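Local atomic coordinates of uncharacterized novel protein (Burkholderia pseudomallei K96243, PDB entry 3FJV), a protein that is of unknown function and belongs to the DUF3501 family, joining an antiparallel sheet to a helical extension. Residues A[10-15]-A[63-68]; A[35-40]-A[165-170]; A[83-88]-A[154-159]. All blocks are in the same frame, centred on the assembly; numbering follows the deposited sequence.

Overall arrangement
The three contacts lie in two separate regions of the molecule, interactions 1 and 2 on opposite sides of the chain's centre. Interaction 1 joins the first turn of helix 12-30 to the loop between helices 48-62 and 67-77. It is centred about 24 Å from the centre of the chain, about 37 Å from the centre of interaction 2 and about 34 Å from that of interaction 3, and touches neither. Interactions 2 and 3 have centres about 19 Å apart and meet directly, Leu-165 CB lying 4.0 Å from Leu-159 CD1; both reach the eight-stranded antiparallel sheet. In sequence the segments run 10-15, 35-40, 63-68, 83-88, 154-159, 165-170, so interactions 1 and 2 interleave, tying the early helices to the sheet through chain connectivity.

Interaction 1 (A[10-15]-A[63-68]); sequences LTLEAY and KIFDED
Leu-12 reaches from the first turn of helix 12-30 to Lys-63, the residue that closes helix 48-62 in a Schellman motif. The evidence for the motif is the positive phi of Lys-63 (48°), with Ile-64 N bonded back to Leu-59 O. The methyl Leu-12 CD1 rests on the backbone of the turn, 3.8 Å from Lys-63 C, while the lysine chain leads away from the contact, giving only a marginal approach of its CB. At Ile-64 the side chain points away from Leu-12 and packs on Leu-59, and the carbonyl takes its place: Ile-64 O lies 3.6 Å from Leu-12 CD2 and 3.8 Å from Leu-12 CG, van der Waals contacts without a hydrogen bond. Phe-65 supplies the last surface that Leu-12 touches. Its first torsion (58°) sets CG between the backbone N and the carbonyl carbon, and Leu-12 CD1 touches the root of the side chain, 3.8 Å from Phe-65 CB and 3.7 Å from Phe-65 CD1. The two side chains cross at about a right angle, and the rest of the ring extends beyond the leucine. Asp-66 then ends the loop as the N-cap of helix 67-77, bonding Gly-69 N. The contact is therefore one leucine set against a helix-to-helix connection, at the surface, with no hydrogen bond between the segments; Leu-12 also rests on Leu-59, so the apolar patch continues onto helix 48-62. The helix that carries the leucine starts at Thr-11, the N-cap: Thr-11 OG1 accepts from Ala-14 N at 3.1 Å with an N-H...O angle of 160°.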
ATOM      1  N   LEU A  10       5.756 -16.034  21.149  1.00 22.03           N
ATOM      2  CA  LEU A  10       6.644 -15.566  22.179  1.00 20.64           C
ATOM      3  C   LEU A  10       6.190 -14.201  22.688  1.00 19.96           C
ATOM      4  O   LEU A  10       5.506 -13.430  22.002  1.00 19.75           O
ATOM      5  CB  LEU A  10       8.073 -15.481  21.622  1.00 18.17           C
ATOM      6  CG  LEU A  10       8.675 -16.791  21.123  1.00 23.27           C
ATOM      7  CD1 LEU A  10      10.071 -16.565  20.647  1.00 23.21           C
ATOM      8  CD2 LEU A  10       8.639 -17.888  22.200  1.00 23.10           C
ATOM      9  N   THR A  11       6.559 -13.903  23.920  1.00 19.46           N
ATOM     10  CA  THR A  11       6.371 -12.572  24.443  1.00 18.72           C
ATOM     11  C   THR A  11       7.350 -11.652  23.733  1.00 17.91           C
ATOM     12  O   THR A  11       8.311 -12.111  23.101  1.00 16.33           O
ATOM     13  CB  THR A  11       6.708 -12.543  25.918  1.00 19.70           C
ATOM     14  OG1 THR A  11       8.049 -13.023  26.076  1.00 16.89           O
ATOM     15  CG2 THR A  11       5.731 -13.407  26.743  1.00 15.19           C
ATOM     16  N   LEU A  12       7.165 -10.345  23.903  1.00 13.44           N
ATOM     17  CA  LEU A  12       8.077  -9.355  23.309  1.00 15.49           C
ATOM     18  C   LEU A  12       9.504  -9.617  23.805  1.00 17.25           C
ATOM     19  O   LEU A  12      10.460  -9.541  23.063  1.00 15.67           O
ATOM     20  CB  LEU A  12       7.654  -7.915  23.689  1.00 18.40           C
ATOM     21  CG  LEU A  12       6.344  -7.364  23.096  1.00 14.55           C
ATOM     22  CD1 LEU A  12       6.063  -5.904  23.539  1.00 13.09           C
ATOM     23  CD2 LEU A  12       6.332  -7.452  21.551  1.00 12.71           C
ATOM     24  N   GLU A  13       9.630  -9.883  25.099  1.00 17.80           N
ATOM     25  CA  GLU A  13      10.916 -10.122  25.701  1.00 19.83           C
ATOM     26  C   GLU A  13      11.621 -11.352  25.138  1.00 20.18           C
ATOM     27  O   GLU A  13      12.831 -11.314  24.869  1.00 22.19           O
ATOM     28  CB  GLU A  13      10.726 -10.283  27.232  1.00 19.11           C
ATOM     29  CG  GLU A  13      11.946 -10.787  27.954  1.00 20.20           C
ATOM     30  CD  GLU A  13      11.747 -10.945  29.448  1.00 21.46           C
ATOM     31  OE1 GLU A  13      10.653 -10.638  29.974  1.00 22.92           O
ATOM     32  OE2 GLU A  13      12.719 -11.394  30.079  1.00 21.46           O
ATOM     33  N   ALA A  14      10.879 -12.454  25.028  1.00 21.04           N
ATOM     34  CA  ALA A  14      11.440 -13.698  24.546  1.00 19.86           C
ATOM     35  C   ALA A  14      11.775 -13.558  23.049  1.00 18.38           C
ATOM     36  O   ALA A  14      12.835 -14.018  22.616  1.00 18.19           O
ATOM     37  CB  ALA A  14      10.486 -14.874  24.800  1.00 18.15           C
ATOM     38  N   TYR A  15      10.912 -12.909  22.257  1.00 19.81           N
ATOM     39  CA  TYR A  15      11.260 -12.723  20.822  1.00 16.69           C
ATOM     40  C   TYR A  15      12.497 -11.861  20.608  1.00 17.19           C
ATOM     41  O   TYR A  15      13.352 -12.176  19.770  1.00 19.98           O
ATOM     42  CB  TYR A  15      10.073 -12.195  19.978  1.00 16.58           C
ATOM     43  CG  TYR A  15      10.414 -12.103  18.520  1.00 15.54           C
ATOM     44  CD1 TYR A  15      10.549 -13.264  17.753  1.00 17.98           C
ATOM     45  CD2 TYR A  15      10.618 -10.889  17.892  1.00 14.91           C
ATOM     46  CE1 TYR A  15      10.879 -13.209  16.433  1.00 16.10           C
ATOM     47  CE2 TYR A  15      10.959 -10.826  16.544  1.00 14.58           C
ATOM     48  CZ  TYR A  15      11.086 -11.999  15.826  1.00 14.79           C
ATOM     49  OH  TYR A  15      11.404 -11.957  14.485  1.00 15.07           O
ATOM     50  N   LYS A  63       5.567  -2.728  19.463  1.00 18.75           N
ATOM     51  CA  LYS A  63       5.586  -2.997  20.912  1.00 19.93           C
ATOM     52  C   LYS A  63       4.214  -3.321  21.479  1.00 18.36           C
ATOM     53  O   LYS A  63       3.743  -2.642  22.408  1.00 16.74           O
ATOM     54  CB  LYS A  63       6.181  -1.811  21.681  1.00 18.40           C
ATOM     55  CG  LYS A  63       7.615  -1.422  21.252  1.00 21.98           C
ATOM     56  CD  LYS A  63       8.115  -0.237  22.088  1.00 29.08           C
ATOM     57  CE  LYS A  63       9.427   0.339  21.618  1.00 28.76           C
ATOM     58  NZ  LYS A  63      10.411  -0.718  21.568  1.00 32.68           N
ATOM     59  N   ILE A  64       3.596  -4.358  20.936  1.00 17.04           N
ATOM     60  CA  ILE A  64       2.239  -4.777  21.298  1.00 15.84           C
ATOM     61  C   ILE A  64       2.264  -6.003  22.232  1.00 17.38           C
ATOM     62  O   ILE A  64       2.803  -7.048  21.872  1.00 19.28           O
ATOM     63  CB  ILE A  64       1.369  -5.109  20.015  1.00 14.69           C
ATOM     64  CG1 ILE A  64       1.261  -3.867  19.135  1.00 21.41           C
ATOM     65  CG2 ILE A  64      -0.007  -5.724  20.435  1.00 11.83           C
ATOM     66  CD1 ILE A  64       0.677  -4.190  17.734  1.00 20.40           C
ATOM     67  N   PHE A  65       1.706  -5.837  23.440  1.00 18.58           N
ATOM     68  CA  PHE A  65       1.683  -6.899  24.452  1.00 19.50           C
ATOM     69  C   PHE A  65       0.389  -7.088  25.241  1.00 18.05           C
ATOM     70  O   PHE A  65       0.359  -7.841  26.197  1.00 15.07           O
ATOM     71  CB  PHE A  65       2.837  -6.676  25.459  1.00 20.86           C
ATOM     72  CG  PHE A  65       2.806  -5.363  26.153  1.00 16.54           C
ATOM     73  CD1 PHE A  65       3.452  -4.273  25.615  1.00 13.38           C
ATOM     74  CD2 PHE A  65       2.166  -5.216  27.375  1.00 21.78           C
ATOM     75  CE1 PHE A  65       3.451  -3.033  26.277  1.00 21.51           C
ATOM     76  CE2 PHE A  65       2.172  -3.988  28.043  1.00 21.71           C
ATOM     77  CZ  PHE A  65       2.791  -2.896  27.494  1.00 20.99           C
ATOM     78  N   ASP A  66      -0.653  -6.372  24.883  1.00 18.37           N
ATOM     79  CA  ASP A  66      -1.925  -6.537  25.485  1.00 20.83           C
ATOM     80  C   ASP A  66      -2.719  -7.566  24.695  1.00 22.43           C
ATOM     81  O   ASP A  66      -2.531  -7.758  23.488  1.00 19.69           O
ATOM     82  CB  ASP A  66      -2.669  -5.196  25.494  1.00 23.92           C
ATOM     83  CG  ASP A  66      -3.035  -4.732  24.113  1.00 26.60           C
ATOM     84  OD1 ASP A  66      -2.117  -4.407  23.321  1.00 20.00           O
ATOM     85  OD2 ASP A  66      -4.251  -4.681  23.803  1.00 27.68           O
ATOM     86  N   GLU A  67      -3.658  -8.191  25.368  1.00 19.94           N
ATOM     87  CA  GLU A  67      -4.293  -9.374  24.807  1.00 22.13           C
ATOM     88  C   GLU A  67      -5.135  -9.068  23.563  1.00 21.66           C
ATOM     89  O   GLU A  67      -5.080  -9.807  22.588  1.00 21.36           O
ATOM     90  CB  GLU A  67      -5.132  -9.995  25.908  1.00 25.35           C
ATOM     91  CG  GLU A  67      -5.785 -11.284  25.634  1.00 26.01           C
ATOM     92  CD  GLU A  67      -6.729 -11.619  26.795  1.00 42.90           C
ATOM     93  OE1 GLU A  67      -6.242 -11.730  27.956  1.00 43.67           O
ATOM     94  OE2 GLU A  67      -7.962 -11.706  26.555  1.00 47.07           O
ATOM     95  N   ASP A  68      -5.902  -7.987  23.592  1.00 19.99           N
ATOM     96  CA  ASP A  68      -6.729  -7.633  22.446  1.00 20.32           C
ATOM     97  C   ASP A  68      -5.849  -7.249  21.253  1.00 22.62           C
ATOM     98  O   ASP A  68      -6.164  -7.602  20.126  1.00 21.25           O
ATOM     99  CB  ASP A  68      -7.696  -6.504  22.766  1.00 23.07           C
ATOM    100  CG  ASP A  68      -8.834  -6.921  23.681  1.00 29.09           C
ATOM    101  OD1 ASP A  68      -9.051  -8.127  23.921  1.00 28.03           O
ATOM    102  OD2 ASP A  68      -9.514  -6.000  24.180  1.00 33.25           O
TER

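Interaction 2 (A[35-40]-A[165-170]); sequences VSIGNH and LSIGCD
Ile-37 and Ile-167 face each other with their ethyl branches, the side chains crossing at about a right angle. Ile-37 CD1 lies 3.7 Å from Ile-167 CG1, and Ile-37 CG1 is equally far from Ile-167 CD1. The two CD1 atoms are modelled tighter than ordinary van der Waals contact, a doubtful detail because Ile-167 has two conformers. In the conformer described, Ile-167 CG1 stands anti to the backbone N (chi1 -171°), which sends the ethyl branch to Ile-37 and leaves CG2 to meet Val-35. That second contact is looser, Val-35 CG1 to Ile-167 CG2 at 4.1 Å, with the side chains sliding past each other in opposite directions; Val-35 is itself modelled in two conformers.

In the next shell, Leu-43 of strand 41-45 touches both isoleucines, Ile-181 touches Val-35 and Ile-167, and Ile-176 and Val-115 pack on Ile-37. The backbones are held by other strands: Val-35 bonds to Leu-43 and Ile-167 to Ala-179. At the strand end, Tyr-174 OH is hydrogen-bonded to Ile-37 O and, beyond it, to His-40 N.

No hydrogen bond joins the segments, and the nearest CA atoms, Ile-37 and Gly-168, are 7.2 Å apart. Strands first and seventh in sheet order thus meet through side chains alone, as expected of an antiparallel sheet curled around a hydrophobic core.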
ATOM      1  N   VAL A  35       8.759 -17.724  -4.994  1.00 17.91           N
ATOM      2  CA  VAL A  35       8.825 -17.804  -6.462  0.50 20.44           C
ATOM      3  C   VAL A  35       8.770 -16.387  -7.073  1.00 20.91           C
ATOM      4  O   VAL A  35       8.028 -15.542  -6.598  1.00 20.98           O
ATOM      5  CB  VAL A  35       7.646 -18.600  -7.050  0.50 22.00           C
ATOM      6  CG1 VAL A  35       7.917 -18.898  -8.519  0.50 20.48           C
ATOM      7  CG2 VAL A  35       7.357 -19.911  -6.240  0.50 20.53           C
ATOM      8  N   SER A  36       9.543 -16.136  -8.121  1.00 17.79           N
ATOM      9  CA  SER A  36       9.444 -14.912  -8.892  1.00 22.40           C
ATOM     10  C   SER A  36       8.612 -15.139 -10.115  1.00 25.17           C
ATOM     11  O   SER A  36       8.603 -16.246 -10.640  1.00 25.77           O
ATOM     12  CB  SER A  36      10.828 -14.480  -9.298  1.00 26.57           C
ATOM     13  OG  SER A  36      11.425 -13.943  -8.160  1.00 29.33           O
ATOM     14  N   ILE A  37       7.895 -14.112 -10.571  1.00 24.18           N
ATOM     15  CA  ILE A  37       7.093 -14.231 -11.784  1.00 24.71           C
ATOM     16  C   ILE A  37       7.498 -13.011 -12.624  1.00 26.08           C
ATOM     17  O   ILE A  37       7.077 -11.876 -12.363  1.00 16.59           O
ATOM     18  CB  ILE A  37       5.562 -14.207 -11.537  1.00 24.18           C
ATOM     19  CG1 ILE A  37       5.104 -15.307 -10.569  1.00 27.59           C
ATOM     20  CG2 ILE A  37       4.822 -14.428 -12.853  1.00 18.50           C
ATOM     21  CD1 ILE A  37       3.520 -15.168 -10.232  1.00 31.90           C
ATOM     22  N   GLY A  38       8.353 -13.250 -13.601  1.00 27.81           N
ATOM     23  CA  GLY A  38       8.976 -12.160 -14.358  1.00 28.92           C
ATOM     24  C   GLY A  38       9.902 -11.380 -13.462  1.00 28.52           C
ATOM     25  O   GLY A  38      10.367 -11.919 -12.457  1.00 29.94           O
ATOM     26  N   ASN A  39      10.161 -10.119 -13.828  1.00 27.62           N
ATOM     27  CA  ASN A  39      11.112  -9.239 -13.113  1.00 27.85           C
ATOM     28  C   ASN A  39      10.529  -8.377 -12.002  1.00 27.74           C
ATOM     29  O   ASN A  39      11.291  -7.822 -11.184  1.00 28.80           O
ATOM     30  CB  ASN A  39      11.848  -8.312 -14.115  1.00 30.38           C
ATOM     31  CG  ASN A  39      12.826  -9.063 -14.992  1.00 28.82           C
ATOM     32  OD1 ASN A  39      13.392 -10.063 -14.587  1.00 35.16           O
ATOM     33  ND2 ASN A  39      13.035  -8.575 -16.199  1.00 43.55           N
ATOM     34  N   HIS A  40       9.200  -8.245 -11.940  1.00 21.58           N
ATOM     35  CA  HIS A  40       8.592  -7.313 -10.996  1.00 19.96           C
ATOM     36  C   HIS A  40       7.550  -7.902 -10.025  1.00 21.78           C
ATOM     37  O   HIS A  40       7.074  -7.168  -9.149  1.00 22.86           O
ATOM     38  CB  HIS A  40       7.953  -6.176 -11.772  1.00 23.62           C
ATOM     39  CG  HIS A  40       8.918  -5.470 -12.661  1.00 31.40           C
ATOM     40  ND1 HIS A  40       9.771  -4.494 -12.197  1.00 28.86           N
ATOM     41  CD2 HIS A  40       9.216  -5.650 -13.966  1.00 36.31           C
ATOM     42  CE1 HIS A  40      10.546  -4.090 -13.188  1.00 23.75           C
ATOM     43  NE2 HIS A  40      10.217  -4.765 -14.274  1.00 35.12           N
ATOM     44  N   LEU A 165       4.723 -28.328 -10.929  1.00 19.98           N
ATOM     45  CA  LEU A 165       3.830 -27.225 -10.657  1.00 18.40           C
ATOM     46  C   LEU A 165       4.334 -25.981 -11.398  1.00 18.27           C
ATOM     47  O   LEU A 165       5.505 -25.615 -11.283  1.00 19.36           O
ATOM     48  CB  LEU A 165       3.791 -26.956  -9.164  1.00 14.05           C
ATOM     49  CG  LEU A 165       2.912 -25.834  -8.663  1.00 19.43           C
ATOM     50  CD1 LEU A 165       1.452 -26.036  -9.026  1.00 24.08           C
ATOM     51  CD2 LEU A 165       3.129 -25.716  -7.146  1.00 23.38           C
ATOM     52  N   SER A 166       3.458 -25.362 -12.172  1.00 17.08           N
ATOM     53  CA  SER A 166       3.814 -24.206 -12.998  1.00 16.52           C
ATOM     54  C   SER A 166       2.991 -22.999 -12.540  1.00 17.81           C
ATOM     55  O   SER A 166       1.856 -23.163 -12.020  1.00 15.08           O
ATOM     56  CB  SER A 166       3.542 -24.550 -14.497  1.00 18.67           C
ATOM     57  OG  SER A 166       4.399 -25.600 -14.877  1.00 23.45           O
ATOM     58  N   ILE A 167       3.565 -21.801 -12.713  1.00 16.10           N
ATOM     59  CA  ILE A 167       2.907 -20.543 -12.382  0.50 15.27           C
ATOM     60  C   ILE A 167       2.994 -19.591 -13.578  1.00 19.00           C
ATOM     61  O   ILE A 167       4.022 -19.521 -14.279  1.00 18.31           O
ATOM     62  CB  ILE A 167       3.502 -19.902 -11.120  0.50 15.49           C
ATOM     63  CG1 ILE A 167       2.680 -18.712 -10.644  0.50 20.06           C
ATOM     64  CG2 ILE A 167       4.934 -19.454 -11.341  0.50 18.50           C
ATOM     65  CD1 ILE A 167       3.161 -18.215  -9.307  0.50 26.65           C
ATOM     66  N   GLY A 168       1.903 -18.901 -13.846  1.00 16.58           N
ATOM     67  CA  GLY A 168       1.827 -17.936 -14.954  1.00 19.26           C
ATOM     68  C   GLY A 168       1.036 -16.686 -14.598  1.00 16.93           C
ATOM     69  O   GLY A 168       0.514 -16.558 -13.496  1.00 16.71           O
ATOM     70  N   CYS A 169       0.967 -15.758 -15.540  1.00 18.45           N
ATOM     71  CA  CYS A 169       0.096 -14.595 -15.426  1.00 20.54           C
ATOM     72  C   CYS A 169      -0.424 -14.232 -16.829  1.00 19.59           C
ATOM     73  O   CYS A 169       0.368 -14.138 -17.771  1.00 17.59           O
ATOM     74  CB  CYS A 169       0.896 -13.411 -14.881  1.00 22.51           C
ATOM     75  SG  CYS A 169      -0.114 -11.933 -14.548  1.00 19.94           S
ATOM     76  N   ASP A 170      -1.721 -13.966 -16.943  1.00 20.35           N
ATOM     77  CA  ASP A 170      -2.311 -13.611 -18.225  1.00 20.21           C
ATOM     78  C   ASP A 170      -2.882 -12.200 -18.260  1.00 21.68           C
ATOM     79  O   ASP A 170      -3.653 -11.881 -19.163  1.00 17.37           O
ATOM     80  CB  ASP A 170      -3.370 -14.648 -18.667  1.00 21.70           C
ATOM     81  CG  ASP A 170      -4.616 -14.665 -17.788  1.00 24.44           C
ATOM     82  OD1 ASP A 170      -4.749 -13.848 -16.841  1.00 20.14           O
ATOM     83  OD2 ASP A 170      -5.486 -15.510 -18.062  1.00 18.63           O
TER

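Interaction 3 (A[83-88]-A[154-159]); sequences DGSNLK and AMKAKL
Lys-156 stretches from helix 153-160 to the turn at Gly-84 and Ser-85, an Asx turn that leads into strand 86-93. Its first torsion (-74°) puts CG anti to the carbonyl carbon, and the chain is extended from there on, so the ammonium group arrives end-on at the loop. Lys-156 NZ donates to Ser-85 OG at 2.8 Å and makes a weak hydrogen bond to Gly-84 O at 3.3 Å, one partner from a side chain and one from the backbone. The methylene behind NZ shares the approach, with Lys-156 CE 3.2 Å from Ser-85 OG. Ser-85 CB is turned neither at the helix nor away from it, and its hydroxyl oxygen, beside the backbone N, makes the contact.

The turn presents these two acceptors because its backbone is held from within. Asp-83 OD1 is met nearly along its C-O axis by Ser-85 N at 3.1 Å, with an N-H...O angle of 169°. At the backbone angles of Gly-84 (phi 124°) a CB would be pressed against the carbonyl O of Asp-83, which calls for glycine. Lys-156 NZ also forms a salt bridge with Asp-194 OD1, and Gly-84 bonds to the backbone of Asp-194; the lysine thus joins the helix, the turn and the end of the chain, and its charge is probably balanced there.

Further along, Leu-159 points toward the strand, and the end of the Leu-87 side chain reaches to its vicinity, where Leu-189, Ala-190 and Leu-193 also pack. Across the segments these leucines approach only loosely, Leu-87 CD1 lying 4.7 Å from Leu-159 CD2.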
ATOM      1  N   ASP A  83      -5.386 -23.989   4.732  1.00 21.58           N
ATOM      2  CA  ASP A  83      -6.419 -24.614   5.516  1.00 22.25           C
ATOM      3  C   ASP A  83      -6.613 -26.075   5.228  1.00 20.03           C
ATOM      4  O   ASP A  83      -7.526 -26.681   5.807  1.00 21.18           O
ATOM      5  CB  ASP A  83      -7.746 -23.894   5.345  1.00 23.59           C
ATOM      6  CG  ASP A  83      -8.180 -23.829   3.938  1.00 34.30           C
ATOM      7  OD1 ASP A  83      -7.659 -24.622   3.100  1.00 34.44           O
ATOM      8  OD2 ASP A  83      -9.035 -22.961   3.660  1.00 46.73           O
ATOM      9  N   GLY A  84      -5.798 -26.653   4.343  1.00 19.13           N
ATOM     10  CA  GLY A  84      -6.018 -28.041   3.939  1.00 23.13           C
ATOM     11  C   GLY A  84      -6.185 -28.229   2.421  1.00 21.23           C
ATOM     12  O   GLY A  84      -5.695 -29.178   1.874  1.00 19.72           O
ATOM     13  N   SER A  85      -6.882 -27.298   1.781  1.00 22.01           N
ATOM     14  CA  SER A  85      -7.190 -27.392   0.374  1.00 25.93           C
ATOM     15  C   SER A  85      -6.754 -26.180  -0.437  1.00 24.75           C
ATOM     16  O   SER A  85      -7.078 -26.080  -1.612  1.00 25.96           O
ATOM     17  CB  SER A  85      -8.682 -27.633   0.202  1.00 26.02           C
ATOM     18  OG  SER A  85      -8.987 -29.009   0.406  1.00 33.82           O
ATOM     19  N   ASN A  86      -6.007 -25.288   0.198  1.00 20.05           N
ATOM     20  CA  ASN A  86      -5.540 -24.131  -0.497  0.50 20.92           C
ATOM     21  C   ASN A  86      -4.147 -23.700  -0.100  1.00 20.22           C
ATOM     22  O   ASN A  86      -3.699 -23.803   1.062  1.00 28.02           O
ATOM     23  CB  ASN A  86      -6.487 -22.989  -0.278  0.50 22.26           C
ATOM     24  CG  ASN A  86      -6.783 -22.793   1.154  0.50 24.26           C
ATOM     25  OD1 ASN A  86      -5.955 -23.122   2.015  0.50 22.23           O
ATOM     26  ND2 ASN A  86      -7.975 -22.309   1.445  0.50 19.67           N
ATOM     27  N   LEU A  87      -3.443 -23.246  -1.100  1.00 15.65           N
ATOM     28  CA  LEU A  87      -2.155 -22.617  -0.864  1.00 16.24           C
ATOM     29  C   LEU A  87      -2.438 -21.104  -0.719  1.00 17.80           C
ATOM     30  O   LEU A  87      -3.331 -20.531  -1.416  1.00 17.44           O
ATOM     31  CB  LEU A  87      -1.265 -22.892  -2.049  1.00 13.81           C
ATOM     32  CG  LEU A  87      -0.972 -24.361  -2.374  1.00 14.43           C
ATOM     33  CD1 LEU A  87      -0.112 -24.512  -3.660  1.00 12.99           C
ATOM     34  CD2 LEU A  87      -0.282 -25.014  -1.194  1.00 12.19           C
ATOM     35  N   LYS A  88      -1.716 -20.475   0.193  1.00 15.29           N
ATOM     36  CA  LYS A  88      -1.820 -19.040   0.458  1.00 16.07           C
ATOM     37  C   LYS A  88      -0.473 -18.382   0.140  1.00 16.58           C
ATOM     38  O   LYS A  88       0.559 -18.942   0.468  1.00 17.11           O
ATOM     39  CB  LYS A  88      -2.222 -18.763   1.929  1.00 15.40           C
ATOM     40  CG  LYS A  88      -3.500 -19.444   2.452  1.00 18.97           C
ATOM     41  CD  LYS A  88      -4.723 -18.980   1.795  1.00 21.31           C
ATOM     42  CE  LYS A  88      -6.000 -19.545   2.479  1.00 19.97           C
ATOM     43  NZ  LYS A  88      -6.223 -19.017   3.842  1.00 11.85           N
ATOM     44  N   ALA A 154      -7.737 -34.209  -7.324  1.00 15.01           N
ATOM     45  CA  ALA A 154      -6.827 -34.688  -8.349  1.00 15.06           C
ATOM     46  C   ALA A 154      -5.516 -33.879  -8.342  1.00 15.79           C
ATOM     47  O   ALA A 154      -4.447 -34.443  -8.450  1.00 16.63           O
ATOM     48  CB  ALA A 154      -7.534 -34.753  -9.762  1.00 14.71           C
HETATM   49  N   MSE A 155      -5.594 -32.563  -8.130  1.00 14.74           N
HETATM   50  CA  MSE A 155      -4.408 -31.721  -8.038  1.00 16.59           C
HETATM   51  C   MSE A 155      -3.588 -31.963  -6.805  1.00 16.27           C
HETATM   52  O   MSE A 155      -2.365 -32.035  -6.853  1.00 18.00           O
HETATM   53  CB  MSE A 155      -4.854 -30.247  -8.085  1.00 16.22           C
HETATM   54  CG  MSE A 155      -5.516 -29.862  -9.364  1.00 18.33           C
HETATM   55 SE   MSE A 155      -6.198 -28.048  -9.101  0.75 13.21          SE
HETATM   56  CE  MSE A 155      -7.485 -28.106 -10.640  1.00 21.60           C
ATOM     57  N   LYS A 156      -4.262 -32.156  -5.663  1.00 17.37           N
ATOM     58  CA  LYS A 156      -3.560 -32.490  -4.469  1.00 15.08           C
ATOM     59  C   LYS A 156      -2.788 -33.821  -4.630  1.00 15.16           C
ATOM     60  O   LYS A 156      -1.643 -33.942  -4.181  1.00 18.47           O
ATOM     61  CB  LYS A 156      -4.517 -32.610  -3.277  1.00 17.67           C
ATOM     62  CG  LYS A 156      -5.058 -31.338  -2.721  1.00 20.61           C
ATOM     63  CD  LYS A 156      -5.782 -31.741  -1.440  1.00 25.62           C
ATOM     64  CE  LYS A 156      -6.637 -30.708  -0.887  1.00 30.82           C
ATOM     65  NZ  LYS A 156      -7.501 -31.316   0.178  1.00 24.28           N
ATOM     66  N   ALA A 157      -3.427 -34.821  -5.225  1.00 13.74           N
ATOM     67  CA  ALA A 157      -2.795 -36.123  -5.370  1.00 15.80           C
ATOM     68  C   ALA A 157      -1.470 -35.946  -6.183  1.00 18.16           C
ATOM     69  O   ALA A 157      -0.390 -36.465  -5.807  1.00 16.45           O
ATOM     70  CB  ALA A 157      -3.728 -37.105  -6.082  1.00 15.09           C
ATOM     71  N   LYS A 158      -1.598 -35.279  -7.313  1.00 15.87           N
ATOM     72  CA  LYS A 158      -0.485 -35.174  -8.282  1.00 18.32           C
ATOM     73  C   LYS A 158       0.635 -34.366  -7.655  1.00 18.50           C
ATOM     74  O   LYS A 158       1.755 -34.789  -7.690  1.00 16.54           O
ATOM     75  CB  LYS A 158      -0.936 -34.570  -9.630  1.00 13.30           C
ATOM     76  CG  LYS A 158      -1.734 -35.551 -10.483  1.00 15.40           C
ATOM     77  CD  LYS A 158      -2.078 -35.014 -11.800  1.00 23.14           C
ATOM     78  CE  LYS A 158      -2.664 -36.063 -12.715  1.00 21.91           C
ATOM     79  NZ  LYS A 158      -2.938 -35.317 -14.001  1.00 25.92           N
ATOM     80  N   LEU A 159       0.304 -33.262  -6.989  1.00 17.42           N
ATOM     81  CA  LEU A 159       1.317 -32.446  -6.352  1.00 17.09           C
ATOM     82  C   LEU A 159       2.113 -33.206  -5.275  1.00 19.72           C
ATOM     83  O   LEU A 159       3.373 -33.206  -5.261  1.00 17.27           O
ATOM     84  CB  LEU A 159       0.668 -31.193  -5.758  1.00 16.61           C
ATOM     85  CG  LEU A 159       1.597 -30.082  -5.357  1.00 18.25           C
ATOM     86  CD1 LEU A 159       2.397 -29.602  -6.581  1.00 21.46           C
ATOM     87  CD2 LEU A 159       0.812 -28.958  -4.676  1.00 26.19           C
TER